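Uricase (Arthrobacter globiformis, PDB 2YZE) catalyses the oxidation of uric acid by molecular oxygen to 5-hydroxyisourate, which is processed further to (S)-allantoin. Local coordinates at residues 161-166 and 178-183. Numbering follows the deposited sequence.
Sequences SEFHGF and TDRILA. With NOB ((dihydroxyboranyloxy-hydroxy-boranyl)oxylithium), chain I.
One wall of the urate-binding site is built where F163 and R180 meet, on a loop that joins two neighbouring antiparallel strands, 143-157 and 182-192. The CB of F163, rather than its ring, sits over one face of the R180 guanidinium, 3.5 Å from NH1, although ring and guanidinium are nearly parallel, 9° between planes. A flat aromatic and a flat cation suit a flat purine substrate; here a borate-type group occupies the pocket instead, its OB2 3.7 Å above the centre of the F163 ring. R180 NH1 gives OB2 an almost straight hydrogen bond (3.2 Å, 170°), and NH2 adds a weak one to OB3. L222 N of the same chain and T67 OG1 of a second subunit also hydrogen-bond this group, as expected of a uricase site shared between subunits. S161 meets the guanidinium at its edge: with OG anti to the backbone N (chi1 172°), the hydroxyl lies in the guanidinium plane and accepts from NE at 3.1 Å. A water held by S161 OG and E162 O accepts a hydrogen bond from NH2. A leucine in place of R180 would probably leave the bound group without its NH1 and NH2 donors and S161 OG without its NE donor. In the backbone, R180 N hydrogen-bonds S161 O at 3.0 Å. E162, whose carboxylate bonds H218 and H164, lays its CG against T178 O, while its OE1 lies 3.6 Å from T178 CG2.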
ATOM      1  N   SER A 161      23.381   1.701 -21.373  1.00 23.85           N
ATOM      2  CA  SER A 161      23.505   2.476 -20.153  1.00 23.53           C
ATOM      3  C   SER A 161      24.839   2.128 -19.513  1.00 22.34           C
ATOM      4  O   SER A 161      25.185   0.956 -19.374  1.00 21.47           O
ATOM      5  CB  SER A 161      22.366   2.151 -19.189  1.00 24.13           C
ATOM      6  OG  SER A 161      22.587   2.762 -17.929  1.00 26.38           O
ATOM      7  N   GLU A 162      25.589   3.158 -19.139  1.00 22.14           N
ATOM      8  CA  GLU A 162      26.893   2.982 -18.514  1.00 22.28           C
ATOM      9  C   GLU A 162      26.991   3.869 -17.286  1.00 21.85           C
ATOM     10  O   GLU A 162      26.160   4.757 -17.070  1.00 21.10           O
ATOM     11  CB  GLU A 162      28.008   3.401 -19.475  1.00 22.93           C
ATOM     12  CG  GLU A 162      27.976   2.741 -20.825  1.00 26.51           C
ATOM     13  CD  GLU A 162      29.086   3.240 -21.739  1.00 29.60           C
ATOM     14  OE1 GLU A 162      30.231   3.401 -21.262  1.00 29.46           O
ATOM     15  OE2 GLU A 162      28.818   3.461 -22.936  1.00 29.56           O
ATOM     16  N   PHE A 163      28.008   3.607 -16.474  1.00 21.26           N
ATOM     17  CA  PHE A 163      28.283   4.418 -15.298  1.00 21.58           C
ATOM     18  C   PHE A 163      29.716   4.173 -14.875  1.00 20.80           C
ATOM     19  O   PHE A 163      30.039   3.150 -14.270  1.00 20.31           O
ATOM     20  CB  PHE A 163      27.346   4.117 -14.131  1.00 20.21           C
ATOM     21  CG  PHE A 163      27.432   5.141 -13.029  1.00 20.11           C
ATOM     22  CD1 PHE A 163      27.238   6.494 -13.309  1.00 24.12           C
ATOM     23  CD2 PHE A 163      27.751   4.771 -11.729  1.00 20.40           C
ATOM     24  CE1 PHE A 163      27.366   7.469 -12.304  1.00 21.79           C
ATOM     25  CE2 PHE A 163      27.880   5.731 -10.722  1.00 21.96           C
ATOM     26  CZ  PHE A 163      27.687   7.086 -11.015  1.00 21.71           C
ATOM     27  N   HIS A 164      30.571   5.127 -15.215  1.00 20.62           N
ATOM     28  CA  HIS A 164      31.985   5.045 -14.903  1.00 20.53           C
ATOM     29  C   HIS A 164      32.555   6.449 -14.768  1.00 21.20           C
ATOM     30  O   HIS A 164      31.880   7.437 -15.068  1.00 21.47           O
ATOM     31  CB  HIS A 164      32.706   4.272 -16.015  1.00 19.22           C
ATOM     32  CG  HIS A 164      32.351   4.730 -17.397  1.00 19.39           C
ATOM     33  ND1 HIS A 164      32.789   5.928 -17.923  1.00 21.06           N
ATOM     34  CD2 HIS A 164      31.581   4.160 -18.355  1.00 19.24           C
ATOM     35  CE1 HIS A 164      32.306   6.075 -19.144  1.00 20.73           C
ATOM     36  NE2 HIS A 164      31.569   5.015 -19.430  1.00 20.38           N
ATOM     37  N   GLY A 165      33.794   6.540 -14.296  1.00 21.27           N
ATOM     38  CA  GLY A 165      34.416   7.842 -14.145  1.00 21.68           C
ATOM     39  C   GLY A 165      34.061   8.569 -12.862  1.00 23.60           C
ATOM     40  O   GLY A 165      34.422   9.734 -12.693  1.00 24.50           O
ATOM     41  N   PHE A 166      33.351   7.902 -11.957  1.00 22.85           N
ATOM     42  CA  PHE A 166      32.995   8.532 -10.693  1.00 23.00           C
ATOM     43  C   PHE A 166      34.188   8.411  -9.757  1.00 24.01           C
ATOM     44  O   PHE A 166      35.011   7.510  -9.912  1.00 23.90           O
ATOM     45  CB  PHE A 166      31.763   7.863 -10.067  1.00 23.08           C
ATOM     46  CG  PHE A 166      31.817   6.354 -10.051  1.00 23.04           C
ATOM     47  CD1 PHE A 166      31.380   5.618 -11.151  1.00 22.05           C
ATOM     48  CD2 PHE A 166      32.290   5.672  -8.934  1.00 21.32           C
ATOM     49  CE1 PHE A 166      31.408   4.221 -11.137  1.00 22.54           C
ATOM     50  CE2 PHE A 166      32.323   4.277  -8.910  1.00 22.37           C
ATOM     51  CZ  PHE A 166      31.879   3.552 -10.016  1.00 21.54           C
ATOM     52  N   THR A 178      30.208  -0.580 -18.355  1.00 19.32           N
ATOM     53  CA  THR A 178      29.824   0.001 -19.634  1.00 21.48           C
ATOM     54  C   THR A 178      28.554  -0.653 -20.177  1.00 21.81           C
ATOM     55  O   THR A 178      28.165  -0.409 -21.319  1.00 22.43           O
ATOM     56  CB  THR A 178      30.931  -0.154 -20.683  1.00 20.95           C
ATOM     57  OG1 THR A 178      31.186  -1.545 -20.905  1.00 22.50           O
ATOM     58  CG2 THR A 178      32.212   0.535 -20.208  1.00 23.36           C
ATOM     59  N   ASP A 179      27.914  -1.482 -19.357  1.00 21.47           N
ATOM     60  CA  ASP A 179      26.676  -2.161 -19.761  1.00 22.26           C
ATOM     61  C   ASP A 179      25.886  -2.545 -18.515  1.00 22.37           C
ATOM     62  O   ASP A 179      26.278  -3.441 -17.767  1.00 21.67           O
ATOM     63  CB  ASP A 179      26.982  -3.429 -20.576  1.00 24.97           C
ATOM     64  CG  ASP A 179      25.756  -3.964 -21.327  1.00 30.82           C
ATOM     65  OD1 ASP A 179      24.616  -3.548 -21.016  1.00 32.97           O
ATOM     66  OD2 ASP A 179      25.931  -4.815 -22.231  1.00 33.07           O
ATOM     67  N   ARG A 180      24.775  -1.859 -18.288  1.00 20.55           N
ATOM     68  CA  ARG A 180      23.942  -2.147 -17.132  1.00 20.49           C
ATOM     69  C   ARG A 180      22.501  -1.829 -17.484  1.00 20.15           C
ATOM     70  O   ARG A 180      22.224  -1.203 -18.503  1.00 21.55           O
ATOM     71  CB  ARG A 180      24.352  -1.281 -15.934  1.00 19.29           C
ATOM     72  CG  ARG A 180      24.053   0.209 -16.130  1.00 17.42           C
ATOM     73  CD  ARG A 180      24.273   1.031 -14.872  1.00 21.28           C
ATOM     74  NE  ARG A 180      23.875   2.422 -15.086  1.00 20.46           N
ATOM     75  CZ  ARG A 180      23.852   3.359 -14.144  1.00 21.26           C
ATOM     76  NH1 ARG A 180      24.209   3.069 -12.897  1.00 22.00           N
ATOM     77  NH2 ARG A 180      23.448   4.589 -14.450  1.00 20.24           N
ATOM     78  N   ILE A 181      21.586  -2.281 -16.643  1.00 20.70           N
ATOM     79  CA  ILE A 181      20.176  -1.994 -16.846  1.00 19.64           C
ATOM     80  C   ILE A 181      19.910  -0.633 -16.207  1.00 18.71           C
ATOM     81  O   ILE A 181      20.482  -0.302 -15.170  1.00 16.31           O
ATOM     82  CB  ILE A 181      19.280  -3.044 -16.151  1.00 20.80           C
ATOM     83  CG1 ILE A 181      19.212  -4.318 -17.001  1.00 21.49           C
ATOM     84  CG2 ILE A 181      17.881  -2.471 -15.908  1.00 19.78           C
ATOM     85  CD1 ILE A 181      18.343  -5.406 -16.389  1.00 25.52           C
ATOM     86  N   LEU A 182      19.066   0.162 -16.845  1.00 17.31           N
ATOM     87  CA  LEU A 182      18.692   1.464 -16.303  1.00 17.60           C
ATOM     88  C   LEU A 182      17.174   1.419 -16.236  1.00 16.35           C
ATOM     89  O   LEU A 182      16.506   1.426 -17.266  1.00 18.01           O
ATOM     90  CB  LEU A 182      19.141   2.602 -17.230  1.00 18.26           C
ATOM     91  CG  LEU A 182      18.759   4.019 -16.775  1.00 20.52           C
ATOM     92  CD1 LEU A 182      19.453   4.355 -15.466  1.00 19.91           C
ATOM     93  CD2 LEU A 182      19.146   5.024 -17.844  1.00 19.85           C
ATOM     94  N   ALA A 183      16.635   1.329 -15.029  1.00 17.59           N
ATOM     95  CA  ALA A 183      15.187   1.274 -14.842  1.00 20.00           C
ATOM     96  C   ALA A 183      14.761   2.375 -13.881  1.00 20.13           C
ATOM     97  O   ALA A 183      15.441   2.644 -12.885  1.00 17.95           O
ATOM     98  CB  ALA A 183      14.783  -0.088 -14.289  1.00 19.51           C
TER
HETATM   99  B1  NOB I 403      24.016   7.192 -11.073  1.00 32.07           B
HETATM  100  B2  NOB I 403      23.710   5.234  -9.404  1.00 33.32           B
HETATM  101  OB1 NOB I 403      24.297   8.425 -10.164  1.00 30.03           O
HETATM  102  OB2 NOB I 403      24.071   5.637 -10.916  1.00 32.55           O
HETATM  103  OB3 NOB I 403      23.483   7.284 -12.529  1.00 30.76           O
HETATM  104  OB4 NOB I 403      22.324   5.360  -8.629  1.00 34.10           O
HETATM  105  OB5 NOB I 403      24.959   4.754  -8.562  1.00 30.90           O
HETATM  106 LI   NOB I 403      25.308   6.719  -8.557  1.00 25.77          LI
HETATM  107  O   HOH W   1      23.415   5.165 -17.231  1.00 22.36           O
HETATM  108  O   HOH W   2      25.649  -0.163 -22.707  1.00 29.42           O